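Local coordinates for protein 2'-5' RNA Ligase (Thermus thermophilus, PDB 1IUH) that belongs to the LigT-like phosphoesterases of the 2H clan, alpha/beta proteins in which helices pack against strongly curved antiparallel sheet, at residues A107-L112 and V118-W123; D55-G60 and F157-S162; Q21-P26 and R87-K92; A15-A20 and P129-A134; R65-F70 and L99-G104. All blocks are in the same frame, centred on the assembly; numbering follows the deposited sequence. Where two conformers were deposited one is given.

Interaction 1. Residues A107-L112 and V118-W123; sequences AGVEEL and VRIPGW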
# COMPACT_ATOMS: atom_id res chain seq x y z
N ALA A 107 -4.99 13.77 7.36
CA ALA A 107 -5.56 15.07 7.71
C ALA A 107 -7.06 15.16 7.47
O ALA A 107 -7.83 15.63 8.33
CB ALA A 107 -4.83 16.14 6.91
N GLY A 108 -7.46 14.68 6.29
CA GLY A 108 -8.84 14.67 5.88
C GLY A 108 -9.67 13.76 6.76
O GLY A 108 -10.82 14.09 7.12
N VAL A 109 -9.10 12.61 7.09
CA VAL A 109 -9.75 11.63 7.94
C VAL A 109 -9.86 12.18 9.33
O VAL A 109 -10.82 11.92 10.00
CB VAL A 109 -8.97 10.26 7.99
CG1 VAL A 109 -9.59 9.36 8.99
CG2 VAL A 109 -8.97 9.59 6.63
N GLU A 110 -8.89 12.95 9.78
CA GLU A 110 -9.02 13.53 11.11
C GLU A 110 -10.18 14.56 11.14
O GLU A 110 -11.05 14.53 12.02
CB GLU A 110 -7.71 14.17 11.52
CG GLU A 110 -6.58 13.13 11.66
CD GLU A 110 -5.27 13.75 11.98
OE1 GLU A 110 -4.91 14.76 11.35
OE2 GLU A 110 -4.56 13.23 12.85
N GLU A 111 -10.19 15.45 10.15
CA GLU A 111 -11.26 16.44 10.07
C GLU A 111 -12.58 15.73 10.16
O GLU A 111 -13.49 16.14 10.88
CB GLU A 111 -11.21 17.20 8.75
CG GLU A 111 -12.48 17.93 8.47
CD GLU A 111 -12.30 19.25 7.68
OE1 GLU A 111 -11.47 20.09 8.13
OE2 GLU A 111 -12.99 19.46 6.65
N LEU A 112 -12.69 14.63 9.46
CA LEU A 112 -13.96 13.95 9.45
C LEU A 112 -14.25 13.11 10.66
O LEU A 112 -15.39 12.90 11.03
CB LEU A 112 -14.04 13.06 8.23
CG LEU A 112 -15.25 12.12 8.31
CD1 LEU A 112 -16.37 12.68 7.41
CD2 LEU A 112 -14.84 10.75 7.89
N VAL A 118 -8.42 7.71 15.94
CA VAL A 118 -7.34 7.05 16.66
C VAL A 118 -7.60 5.61 16.83
O VAL A 118 -6.67 4.82 16.99
CB VAL A 118 -7.01 7.76 18.06
CG1 VAL A 118 -6.81 9.28 17.79
CG2 VAL A 118 -8.08 7.43 19.17
N ARG A 119 -8.87 5.27 16.76
CA ARG A 119 -9.26 3.91 16.93
C ARG A 119 -9.06 3.08 15.65
O ARG A 119 -9.17 1.85 15.70
CB ARG A 119 -10.70 3.87 17.46
CG ARG A 119 -10.82 4.63 18.80
CD ARG A 119 -12.15 4.42 19.54
NE ARG A 119 -12.76 5.72 19.91
CZ ARG A 119 -14.06 5.89 20.16
NH1 ARG A 119 -14.89 4.85 20.09
NH2 ARG A 119 -14.54 7.10 20.44
N ILE A 120 -8.74 3.74 14.53
CA ILE A 120 -8.50 3.07 13.27
C ILE A 120 -7.25 2.18 13.52
O ILE A 120 -6.27 2.63 14.12
CB ILE A 120 -8.24 4.10 12.14
CG1 ILE A 120 -9.50 4.94 11.88
CG2 ILE A 120 -7.72 3.39 10.93
CD1 ILE A 120 -9.31 6.03 10.82
N PRO A 121 -7.28 0.92 13.06
CA PRO A 121 -6.15 0.04 13.28
C PRO A 121 -4.91 0.55 12.67
O PRO A 121 -4.91 0.99 11.52
CB PRO A 121 -6.60 -1.29 12.66
CG PRO A 121 -8.10 -1.25 12.96
CD PRO A 121 -8.46 0.18 12.58
N GLY A 122 -3.86 0.53 13.50
CA GLY A 122 -2.56 0.96 13.07
C GLY A 122 -2.44 2.40 12.70
O GLY A 122 -1.57 2.76 11.94
N TRP A 123 -3.31 3.24 13.24
CA TRP A 123 -3.31 4.66 12.93
C TRP A 123 -2.09 5.44 13.39
O TRP A 123 -1.74 6.46 12.84
CB TRP A 123 -4.58 5.28 13.56
CG TRP A 123 -4.68 6.81 13.43
CD1 TRP A 123 -4.26 7.74 14.34
CD2 TRP A 123 -5.19 7.55 12.31
NE1 TRP A 123 -4.47 9.01 13.85
CE2 TRP A 123 -5.05 8.91 12.61
CE3 TRP A 123 -5.76 7.19 11.09
CZ2 TRP A 123 -5.46 9.90 11.75
CZ3 TRP A 123 -6.17 8.17 10.23
CH2 TRP A 123 -6.02 9.51 10.57

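Interaction 2. Residues D55-G60 and F157-S162; sequences DYLALG and FALVRS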
# COMPACT_ATOMS: atom_id res chain seq x y z
N ASP A 55 -17.38 10.66 1.71
CA ASP A 55 -16.31 11.43 2.35
C ASP A 55 -14.98 10.88 1.95
O ASP A 55 -14.10 11.62 1.57
CB ASP A 55 -16.47 11.41 3.87
CG ASP A 55 -17.76 12.07 4.32
OD1 ASP A 55 -17.89 13.27 4.03
OD2 ASP A 55 -18.63 11.42 4.92
N TYR A 56 -14.79 9.58 2.01
CA TYR A 56 -13.52 9.07 1.51
C TYR A 56 -13.32 9.36 -0.01
O TYR A 56 -12.21 9.64 -0.48
CB TYR A 56 -13.41 7.59 1.85
CG TYR A 56 -13.42 7.43 3.37
CD1 TYR A 56 -14.34 6.56 4.01
CD2 TYR A 56 -12.52 8.15 4.16
CE1 TYR A 56 -14.36 6.42 5.36
CE2 TYR A 56 -12.53 8.03 5.50
CZ TYR A 56 -13.44 7.17 6.13
OH TYR A 56 -13.42 7.03 7.51
N LEU A 57 -14.41 9.32 -0.77
CA LEU A 57 -14.38 9.63 -2.21
C LEU A 57 -14.03 11.07 -2.42
O LEU A 57 -13.15 11.39 -3.25
CB LEU A 57 -15.75 9.31 -2.88
CG LEU A 57 -16.02 7.79 -3.00
CD1 LEU A 57 -17.45 7.49 -3.48
CD2 LEU A 57 -15.01 7.13 -3.98
N ALA A 58 -14.66 11.96 -1.67
CA ALA A 58 -14.40 13.38 -1.85
C ALA A 58 -12.95 13.73 -1.44
O ALA A 58 -12.22 14.53 -2.09
CB ALA A 58 -15.44 14.16 -1.05
N LEU A 59 -12.52 13.10 -0.36
CA LEU A 59 -11.19 13.28 0.10
C LEU A 59 -10.23 12.89 -1.01
O LEU A 59 -9.24 13.60 -1.28
CB LEU A 59 -10.97 12.46 1.33
CG LEU A 59 -9.57 12.61 1.93
CD1 LEU A 59 -9.14 14.08 1.97
CD2 LEU A 59 -9.59 12.04 3.33
N GLY A 60 -10.52 11.80 -1.70
CA GLY A 60 -9.62 11.37 -2.78
C GLY A 60 -9.58 12.41 -3.91
O GLY A 60 -8.49 12.81 -4.38
N PHE A 157 -3.94 7.26 -7.51
CA PHE A 157 -4.12 6.23 -6.49
C PHE A 157 -5.59 5.87 -6.38
O PHE A 157 -6.42 6.43 -7.10
CB PHE A 157 -3.58 6.73 -5.17
CG PHE A 157 -4.29 7.93 -4.67
CD1 PHE A 157 -5.26 7.84 -3.65
CD2 PHE A 157 -4.05 9.19 -5.26
CE1 PHE A 157 -5.99 9.00 -3.23
CE2 PHE A 157 -4.78 10.33 -4.85
CZ PHE A 157 -5.75 10.24 -3.83
N ALA A 158 -5.94 4.96 -5.49
CA ALA A 158 -7.33 4.54 -5.39
C ALA A 158 -7.83 4.26 -4.01
O ALA A 158 -7.03 4.08 -3.08
CB ALA A 158 -7.52 3.29 -6.26
N LEU A 159 -9.16 4.23 -3.90
CA LEU A 159 -9.88 3.92 -2.69
C LEU A 159 -10.33 2.53 -3.06
O LEU A 159 -10.98 2.34 -4.07
CB LEU A 159 -11.11 4.78 -2.50
CG LEU A 159 -11.95 4.38 -1.26
CD1 LEU A 159 -11.08 4.45 0.01
CD2 LEU A 159 -13.18 5.28 -1.12
N VAL A 160 -9.96 1.57 -2.21
CA VAL A 160 -10.20 0.15 -2.42
C VAL A 160 -10.87 -0.53 -1.23
O VAL A 160 -10.57 -0.25 -0.07
CB VAL A 160 -8.81 -0.61 -2.61
CG1 VAL A 160 -9.03 -2.08 -3.09
CG2 VAL A 160 -7.88 0.19 -3.49
N ARG A 161 -11.76 -1.46 -1.54
CA ARG A 161 -12.39 -2.26 -0.50
C ARG A 161 -11.68 -3.63 -0.47
O ARG A 161 -11.28 -4.15 -1.50
CB ARG A 161 -13.86 -2.50 -0.79
CG ARG A 161 -14.57 -3.24 0.36
CD ARG A 161 -15.91 -3.77 -0.07
NE ARG A 161 -16.66 -4.38 1.03
CZ ARG A 161 -17.93 -4.71 0.90
NH1 ARG A 161 -18.51 -4.49 -0.28
NH2 ARG A 161 -18.61 -5.18 1.93
N SER A 162 -11.52 -4.19 0.70
CA SER A 162 -10.90 -5.49 0.83
C SER A 162 -11.91 -6.34 1.55
O SER A 162 -12.53 -5.88 2.48
CB SER A 162 -9.63 -5.43 1.69
OG SER A 162 -8.99 -6.71 1.78

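Interaction 3. Residues Q21-P26 and R87-K92; sequences QTKVRP and RVWFAK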
# COMPACT_ATOMS: atom_id res chain seq x y z
N GLN A 21 9.77 -12.02 -6.11
CA GLN A 21 8.99 -13.07 -5.43
C GLN A 21 9.56 -14.47 -5.70
O GLN A 21 9.40 -15.44 -4.94
CB GLN A 21 7.51 -13.03 -5.87
CG GLN A 21 6.79 -11.80 -5.36
CD GLN A 21 5.37 -11.74 -5.85
OE1 GLN A 21 5.11 -11.86 -7.06
NE2 GLN A 21 4.42 -11.56 -4.92
N THR A 22 10.25 -14.54 -6.83
CA THR A 22 10.83 -15.75 -7.31
C THR A 22 11.76 -16.38 -6.28
O THR A 22 11.78 -17.62 -6.15
CB THR A 22 11.53 -15.42 -8.65
OG1 THR A 22 10.59 -15.63 -9.72
CG2 THR A 22 12.78 -16.23 -8.85
N LYS A 23 12.48 -15.54 -5.53
CA LYS A 23 13.45 -16.08 -4.57
C LYS A 23 12.75 -16.80 -3.44
O LYS A 23 13.39 -17.43 -2.60
CB LYS A 23 14.31 -14.96 -3.94
CG LYS A 23 14.47 -13.64 -4.75
CD LYS A 23 15.87 -13.42 -5.36
CE LYS A 23 15.96 -14.00 -6.81
NZ LYS A 23 17.37 -14.16 -7.36
N VAL A 24 11.44 -16.78 -3.46
CA VAL A 24 10.75 -17.31 -2.33
C VAL A 24 9.87 -18.53 -2.59
O VAL A 24 9.26 -19.09 -1.65
CB VAL A 24 10.00 -16.08 -1.72
CG1 VAL A 24 8.56 -16.27 -1.77
CG2 VAL A 24 10.58 -15.71 -0.34
N ARG A 25 9.81 -18.96 -3.84
CA ARG A 25 9.02 -20.12 -4.22
C ARG A 25 9.51 -21.47 -3.60
O ARG A 25 8.73 -22.41 -3.41
CB ARG A 25 9.01 -20.23 -5.75
CG ARG A 25 8.56 -21.58 -6.29
CD ARG A 25 8.72 -21.61 -7.79
NE ARG A 25 7.87 -20.57 -8.39
CZ ARG A 25 7.18 -20.74 -9.51
NH1 ARG A 25 7.28 -21.90 -10.16
NH2 ARG A 25 6.33 -19.79 -9.94
N PRO A 26 10.82 -21.60 -3.36
CA PRO A 26 11.35 -22.83 -2.77
C PRO A 26 10.82 -22.95 -1.32
O PRO A 26 10.86 -24.05 -0.71
CB PRO A 26 12.86 -22.59 -2.78
CG PRO A 26 13.07 -21.56 -3.86
CD PRO A 26 11.90 -20.67 -3.74
N ARG A 87 7.11 -11.60 9.61
CA ARG A 87 5.67 -11.65 9.39
C ARG A 87 5.51 -11.36 7.89
O ARG A 87 4.74 -12.02 7.20
CB ARG A 87 4.99 -10.55 10.19
CG ARG A 87 3.42 -10.49 10.20
CD ARG A 87 2.88 -9.04 10.74
NE ARG A 87 2.01 -8.30 9.77
CZ ARG A 87 1.56 -7.05 9.89
NH1 ARG A 87 1.88 -6.31 10.94
NH2 ARG A 87 0.75 -6.53 8.97
N VAL A 88 6.30 -10.42 7.39
CA VAL A 88 6.15 -9.98 6.03
C VAL A 88 7.41 -9.71 5.24
O VAL A 88 8.42 -9.30 5.77
CB VAL A 88 5.30 -8.66 6.01
CG1 VAL A 88 5.06 -8.16 4.60
CG2 VAL A 88 3.98 -8.92 6.62
N TRP A 89 7.33 -9.92 3.94
CA TRP A 89 8.48 -9.61 3.12
C TRP A 89 7.99 -8.52 2.18
O TRP A 89 7.01 -8.74 1.45
CB TRP A 89 8.94 -10.82 2.32
CG TRP A 89 10.20 -10.52 1.55
CD1 TRP A 89 11.28 -9.80 2.00
CD2 TRP A 89 10.56 -11.00 0.26
NE1 TRP A 89 12.29 -9.83 1.08
CE2 TRP A 89 11.88 -10.56 0.00
CE3 TRP A 89 9.90 -11.78 -0.70
CZ2 TRP A 89 12.57 -10.87 -1.21
CZ3 TRP A 89 10.59 -12.09 -1.92
CH2 TRP A 89 11.91 -11.63 -2.14
N PHE A 90 8.67 -7.36 2.16
CA PHE A 90 8.27 -6.23 1.33
C PHE A 90 9.38 -5.51 0.63
O PHE A 90 10.54 -5.60 0.98
CB PHE A 90 7.52 -5.18 2.18
CG PHE A 90 8.35 -4.61 3.34
CD1 PHE A 90 9.35 -3.67 3.11
CD2 PHE A 90 8.23 -5.13 4.63
CE1 PHE A 90 10.19 -3.26 4.12
CE2 PHE A 90 9.09 -4.72 5.66
CZ PHE A 90 10.05 -3.81 5.41
N ALA A 91 8.99 -4.74 -0.36
CA ALA A 91 9.97 -3.95 -1.05
C ALA A 91 9.85 -2.50 -0.51
O ALA A 91 8.74 -2.05 -0.22
CB ALA A 91 9.68 -3.99 -2.54
N LYS A 92 10.98 -1.79 -0.36
CA LYS A 92 10.95 -0.39 0.06
C LYS A 92 10.88 0.48 -1.22
O LYS A 92 11.57 0.23 -2.21
CB LYS A 92 12.19 0.02 0.92
CG LYS A 92 12.43 -0.77 2.27
CD LYS A 92 13.31 -0.01 3.32
CE LYS A 92 14.56 -0.82 3.92
NZ LYS A 92 14.42 -1.63 5.21

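Interaction 4. Residues A15-A20 and P129-A134; sequences AALVEA and PHITLA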
# COMPACT_ATOMS: atom_id res chain seq x y z
N ALA A 15 6.50 -6.46 -12.76
CA ALA A 15 7.39 -7.52 -13.19
C ALA A 15 8.70 -7.63 -12.39
O ALA A 15 9.21 -8.71 -12.16
CB ALA A 15 7.69 -7.33 -14.66
N ALA A 16 9.26 -6.50 -11.98
CA ALA A 16 10.51 -6.54 -11.24
C ALA A 16 10.30 -7.18 -9.89
O ALA A 16 11.16 -7.88 -9.37
CB ALA A 16 11.04 -5.13 -11.04
N LEU A 17 9.13 -6.90 -9.33
CA LEU A 17 8.69 -7.39 -8.05
C LEU A 17 8.29 -8.88 -8.15
O LEU A 17 8.45 -9.67 -7.21
CB LEU A 17 7.48 -6.53 -7.62
CG LEU A 17 7.54 -5.44 -6.53
CD1 LEU A 17 8.92 -4.92 -6.35
CD2 LEU A 17 6.50 -4.32 -6.86
N VAL A 18 7.70 -9.26 -9.28
CA VAL A 18 7.33 -10.63 -9.47
C VAL A 18 8.59 -11.46 -9.67
O VAL A 18 8.62 -12.63 -9.34
CB VAL A 18 6.47 -10.76 -10.64
CG1 VAL A 18 6.41 -12.17 -11.07
CG2 VAL A 18 5.11 -10.29 -10.27
N GLU A 19 9.65 -10.87 -10.20
CA GLU A 19 10.85 -11.61 -10.35
C GLU A 19 11.48 -11.76 -8.96
O GLU A 19 12.14 -12.75 -8.65
CB GLU A 19 11.75 -10.91 -11.38
CG GLU A 19 11.18 -11.10 -12.86
CD GLU A 19 11.64 -10.04 -13.90
OE1 GLU A 19 12.84 -9.87 -14.15
OE2 GLU A 19 10.78 -9.37 -14.50
N ALA A 20 11.23 -10.79 -8.10
CA ALA A 20 11.74 -10.79 -6.74
C ALA A 20 11.10 -11.94 -6.00
O ALA A 20 11.79 -12.73 -5.37
CB ALA A 20 11.36 -9.53 -6.07
N PRO A 129 6.80 3.98 3.25
CA PRO A 129 6.42 3.47 1.91
C PRO A 129 6.99 2.06 1.59
O PRO A 129 8.15 1.94 1.17
CB PRO A 129 6.91 4.57 0.96
CG PRO A 129 8.13 5.13 1.68
CD PRO A 129 7.81 5.04 3.19
N HIS A 130 6.15 1.03 1.80
CA HIS A 130 6.47 -0.41 1.61
C HIS A 130 5.47 -1.11 0.65
O HIS A 130 4.31 -0.71 0.60
CB HIS A 130 6.40 -1.13 2.99
CG HIS A 130 7.44 -0.70 4.00
ND1 HIS A 130 7.49 -1.22 5.28
CD2 HIS A 130 8.50 0.15 3.90
CE1 HIS A 130 8.53 -0.71 5.92
NE2 HIS A 130 9.16 0.12 5.11
N ILE A 131 5.91 -2.14 -0.09
CA ILE A 131 5.04 -2.92 -1.00
C ILE A 131 5.25 -4.39 -0.66
O ILE A 131 6.29 -4.99 -0.95
CB ILE A 131 5.39 -2.77 -2.55
CG1 ILE A 131 4.97 -1.38 -3.06
CG2 ILE A 131 4.71 -3.89 -3.38
CD1 ILE A 131 5.81 -0.90 -4.27
N THR A 132 4.24 -4.97 -0.03
CA THR A 132 4.34 -6.37 0.36
C THR A 132 4.51 -7.36 -0.78
O THR A 132 3.78 -7.34 -1.73
CB THR A 132 3.14 -6.71 1.18
OG1 THR A 132 3.06 -5.71 2.19
CG2 THR A 132 3.31 -8.02 1.88
N LEU A 133 5.48 -8.26 -0.60
CA LEU A 133 5.87 -9.32 -1.54
C LEU A 133 5.36 -10.69 -1.17
O LEU A 133 5.04 -11.52 -2.04
CB LEU A 133 7.39 -9.42 -1.59
CG LEU A 133 8.05 -8.16 -2.08
CD1 LEU A 133 9.48 -8.22 -1.73
CD2 LEU A 133 7.82 -8.02 -3.56
N ALA A 134 5.32 -10.93 0.13
CA ALA A 134 4.84 -12.19 0.63
C ALA A 134 4.64 -12.13 2.12
O ALA A 134 5.21 -11.30 2.79
CB ALA A 134 5.84 -13.32 0.26

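Interaction 5. Residues R65-F70 and L99-G104; sequences RLEAPF and LRLAEG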
# COMPACT_ATOMS: atom_id res chain seq x y z
N ARG A 65 -6.57 16.56 -6.95
CA ARG A 65 -6.43 17.82 -7.68
C ARG A 65 -5.36 18.77 -7.13
O ARG A 65 -4.92 19.69 -7.82
CB ARG A 65 -7.79 18.56 -7.84
CG ARG A 65 -8.49 18.91 -6.57
CD ARG A 65 -9.87 19.53 -6.85
NE ARG A 65 -9.92 20.98 -6.56
CZ ARG A 65 -9.74 21.52 -5.34
NH1 ARG A 65 -9.48 20.75 -4.26
NH2 ARG A 65 -9.81 22.85 -5.20
N LEU A 66 -4.89 18.52 -5.91
CA LEU A 66 -3.87 19.36 -5.33
C LEU A 66 -2.42 18.90 -5.58
O LEU A 66 -1.47 19.69 -5.51
CB LEU A 66 -4.11 19.42 -3.82
CG LEU A 66 -5.45 20.01 -3.35
CD1 LEU A 66 -5.65 19.76 -1.87
CD2 LEU A 66 -5.45 21.48 -3.63
N GLU A 67 -2.23 17.61 -5.85
CA GLU A 67 -0.86 17.10 -6.03
C GLU A 67 -0.58 16.60 -7.43
O GLU A 67 -1.46 16.01 -8.06
CB GLU A 67 -0.57 15.99 -5.04
CG GLU A 67 -0.71 16.46 -3.61
CD GLU A 67 0.56 17.07 -3.13
OE1 GLU A 67 1.57 16.34 -3.01
OE2 GLU A 67 0.59 18.27 -2.89
N ALA A 68 0.62 16.89 -7.90
CA ALA A 68 1.08 16.47 -9.22
C ALA A 68 1.68 15.02 -9.29
O ALA A 68 2.07 14.46 -8.30
CB ALA A 68 2.12 17.46 -9.70
N PRO A 69 1.69 14.41 -10.48
CA PRO A 69 2.25 13.07 -10.68
C PRO A 69 3.70 13.25 -10.22
O PRO A 69 4.26 14.29 -10.40
CB PRO A 69 2.16 12.90 -12.19
CG PRO A 69 0.81 13.57 -12.47
CD PRO A 69 0.91 14.83 -11.67
N PHE A 70 4.29 12.25 -9.59
CA PHE A 70 5.66 12.39 -9.11
C PHE A 70 6.41 11.07 -9.39
O PHE A 70 5.76 10.05 -9.56
CB PHE A 70 5.63 12.70 -7.61
CG PHE A 70 4.90 11.65 -6.80
CD1 PHE A 70 5.56 10.50 -6.38
CD2 PHE A 70 3.53 11.85 -6.41
CE1 PHE A 70 4.88 9.53 -5.57
CE2 PHE A 70 2.83 10.89 -5.60
CZ PHE A 70 3.54 9.71 -5.17
N LEU A 99 4.67 10.40 0.90
CA LEU A 99 4.48 10.96 2.23
C LEU A 99 3.46 12.07 2.15
O LEU A 99 2.60 12.15 3.00
CB LEU A 99 5.80 11.48 2.83
CG LEU A 99 7.11 10.66 3.07
CD1 LEU A 99 6.94 9.14 2.98
CD2 LEU A 99 8.16 11.10 2.03
N ARG A 100 3.54 12.92 1.13
CA ARG A 100 2.56 14.02 0.98
C ARG A 100 1.10 13.47 0.85
O ARG A 100 0.17 13.92 1.53
CB ARG A 100 2.91 14.96 -0.20
CG ARG A 100 4.19 15.80 -0.01
CD ARG A 100 4.58 16.58 -1.26
NE ARG A 100 3.61 17.61 -1.62
CZ ARG A 100 3.47 18.81 -1.02
NH1 ARG A 100 4.25 19.19 -0.01
NH2 ARG A 100 2.48 19.62 -1.37
N LEU A 101 0.90 12.47 0.01
CA LEU A 101 -0.46 11.92 -0.06
C LEU A 101 -0.88 11.26 1.28
O LEU A 101 -2.02 11.36 1.71
CB LEU A 101 -0.59 10.89 -1.20
CG LEU A 101 -0.46 11.48 -2.61
CD1 LEU A 101 -0.56 10.32 -3.65
CD2 LEU A 101 -1.52 12.55 -2.83
N ALA A 102 0.04 10.59 1.95
CA ALA A 102 -0.31 9.96 3.22
C ALA A 102 -0.74 11.03 4.26
O ALA A 102 -1.70 10.83 5.02
CB ALA A 102 0.91 9.12 3.75
N GLU A 103 -0.04 12.17 4.28
CA GLU A 103 -0.35 13.24 5.23
C GLU A 103 -1.70 13.86 4.91
O GLU A 103 -2.53 14.11 5.80
CB GLU A 103 0.73 14.33 5.18
CG GLU A 103 1.90 14.10 6.11
CD GLU A 103 3.20 14.87 5.69
OE1 GLU A 103 3.12 15.80 4.82
OE2 GLU A 103 4.30 14.54 6.25
N GLY A 104 -1.89 14.12 3.61
CA GLY A 104 -3.10 14.73 3.11
C GLY A 104 -4.32 13.93 3.51
O GLY A 104 -5.32 14.52 3.88

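Interaction 1. Residues A107-L112 and V118-W123
The helical turn bearing Val109 and Glu110 and the loop bearing Ile120 and Trp123 keep their backbones apart, the nearest alpha carbons being Glu110 CA and Val118 CA at 8.7 Å. Side chains fill the interval, chiefly the indole of Trp123. Its CG stands anti to the backbone N (chi1 175°), which sends the six-membered ring out to the helix. Glu110 meets that ring at its edge: CG lies 3.4 Å from Trp123 CZ2, close to the ring plane. The glutamate's aliphatic stem thus makes the closest approach, while its carboxylate is turned 47° from the indole and brings OE2 to 3.6 Å from the same CZ2. Val109 comes in obliquely with one methyl, CG1 lying 3.8 Å from Trp123 CZ3. That methyl also touches the end of Ile120, whose CD1 is 3.8 Å away. Val109 and Ile120 are buried, Val109 also touching Tyr56 and Leu43, whereas Glu110 lies at the exposed margin. A type II beta turn from Ile120 to Trp123 shapes the loop, with Gly122 in the positive-phi conformation that suits glycine. The whole exemplifies a chain reversal after a helix, in which the returning loop packs back on that helix chiefly through one large aromatic.

Interaction 2. Residues D55-G60 and F157-S162
Leu159 presses one methyl, CD2, against two successive residues of the helix. CD2 is 3.8 Å from Tyr56 CB and 3.9 Å from Leu57 CD2, a small hydrophobic junction in which the two leucines cross at about a right angle. A chi1 of 175° turns the branch of Leu159 away from its own amide nitrogen and out to the helix. Tyr56 contributes only the root of its side chain here; the ring leads away, and its hydroxyl is hydrogen-bonded to Glu52. A second point of contact lies one helical turn further on. There Gly60 has no side chain to come between helix and sheet, and the ring of Phe157 reaches its backbone, CZ lying 3.8 Å from Gly60 O in an oblique approach. Phe157 also meets the ring of Phe177 on the adjoining strand. No hydrogen bond joins the two segments, but Tyr5 OH bonds Tyr56 O and ties helix to sheet from strand 2-8, another neighbour of strand 150-164. The segment axes run nearly antiparallel, at 167°, and approach to 9.1 Å, a separation bridged by side chains from both elements. This is the classic helix-on-sheet packing of a two-layer alpha/beta lobe, with helix 53-66 lying along strand 150-164.

Interaction 3. Residues Q21-P26 and R87-K92
A single residue carries the entire strand side of this contact: the indole of Trp89 receives Gln21, Lys23 and Val24, all three from 21-26. With chi1 at -176°, the tryptophan swings its six-membered ring outward from the sheet to meet them. Gln21 touches it with backbone rather than side chain, CA lying 4.0 Å from Trp89 CZ3 at the ring's edge, near its plane. Val24 approaches the same corner obliquely, CG2 being 3.9 Å from Trp89 CZ3, and the two side chains slide past one another in opposite directions. Lys23 adds a looser touch, 4.2 Å from CG to Trp89 CH2, before bends at chi2 and chi3 carry its amine away. Here the antiparallel sheet of a LigT-like lobe packs, through a strand tryptophan, on the C-terminal end of helix 11-21. Strand 88-94 begins just before Trp89 with a classic beta bulge, where Arg87 and Val88 together face Phe80 of strand 70-80. Tyr79 of strand 70-80 stacks on the indole, and Trp30 of strand 30-32 also touches it, so Trp89 is buried among aromatics. Although the alpha carbon of Gln21 lies against the tryptophan, the glutamine side chain points away, with NE2 donating a hydrogen bond to Val33 O.

Interaction 4. Residues A15-A20 and P129-A134
The carbonyl oxygen of Leu133 accepts a hydrogen bond from Gln21 NE2, at the end of the very helix whose Leu17 packs on the Leu133 side chain. Polar pinning thus sits beside an otherwise apolar contact. Leu17 reaches from the helix to the strand and divides its work between two residues. Its branch point, CG, lies 3.9 Å from Leu133 CD2, and one methyl, CD2, lies 3.9 Å from Ile131 CG2. In both pairs the side chains cross at about a right angle, so branches meet across one another rather than side by side. Leu133 places its CG anti to its own carbonyl carbon (chi1 -62°), and its CD2 thereby also comes within 4.1 Å of Leu17 O. The backbones stay 7.4 Å apart at Leu17 CA and Leu133 CA. All three residues are buried, and Leu74 of strand 70-80 extends the cluster by touching both Leu17 and Ile131. At the C-terminal end of 129-134, Leu133 and Ala134 together face Trp89, a classic beta bulge. Here helix 11-21 is laid on the sheet of its lobe, over a strand that carries the sequence His130-Ile131-Thr132. These residues fit the H-x-T signature of the 2H clan, with the middle residue turned to the helix.

Interaction 5. Residues R65-F70 and L99-G104
Bends in two side chains bring Glu67 and Arg100 together: the glutamate turns at chi2 (-86°), and the arginine, extended at first, folds at chi3 (66°). The side chains cross at about a right angle, yet the flat groups at their ends lie nearly coplanar, 30° apart. The outcome is a side-on, two-pronged salt bridge. Arg100 NE donates to Glu67 OE1 at 2.8 Å, and Arg100 NH2 donates to Glu67 OE2, also at 2.8 Å. OE1 uses its syn lone pair, and OE2 is met on its syn side but somewhat out of the carboxylate plane. Both bonds are moderately bent, and both oxygens lie tilted from the guanidinium plane. Because each oxygen has its own N-H, the pair of bonds opposes rotation of the carboxylate as well as its withdrawal. Both residues are only partly exposed, and His183 touches each of them.

Next to the ion pair, the buried Leu101 spreads its two methyls over two partners. CD2 is 4.1 Å from Glu67 CG, running alongside the stem of the glutamate, while CD1 is 4.0 Å from Phe70 CE2, in the plane of the ring and at its edge. Phe98, from the same helix, meets the Phe70 ring edge-to-face, so that ring is engaged by two helical residues. Glu67 is the first residue to leave helical geometry after helix 53-66, and Phe70 begins the next strand. The salt bridge therefore sits beside a small hydrophobic contact, where the connection from helix 53-66 to strand 70-80 packs on helix 96-113 in an alpha/beta lobe.

Overall arrangement
From the N terminus, 15-20 opens the loop that interaction 4 closes at 129-134, and 21-26 opens the shorter loop of interaction 3, closed at 87-92 and wholly contained in it. Helix 53-66 then starts interaction 2, whose loop ends at 157-162 and crosses those of both 3 and 4. Interaction 5 (65-70 with 99-104) lies within the loops of 2 and 4 but crosses 3. Interaction 1, a short local closure, follows 3 and 5 in series and also falls inside 2 and 4. In space, 3 and 4 share adjacent strands and hold helix 11-21, while 1, 2 and 5 gather helices 53-66 and 96-113; 1 and 2 lie across the chain's centre from 3 and 4.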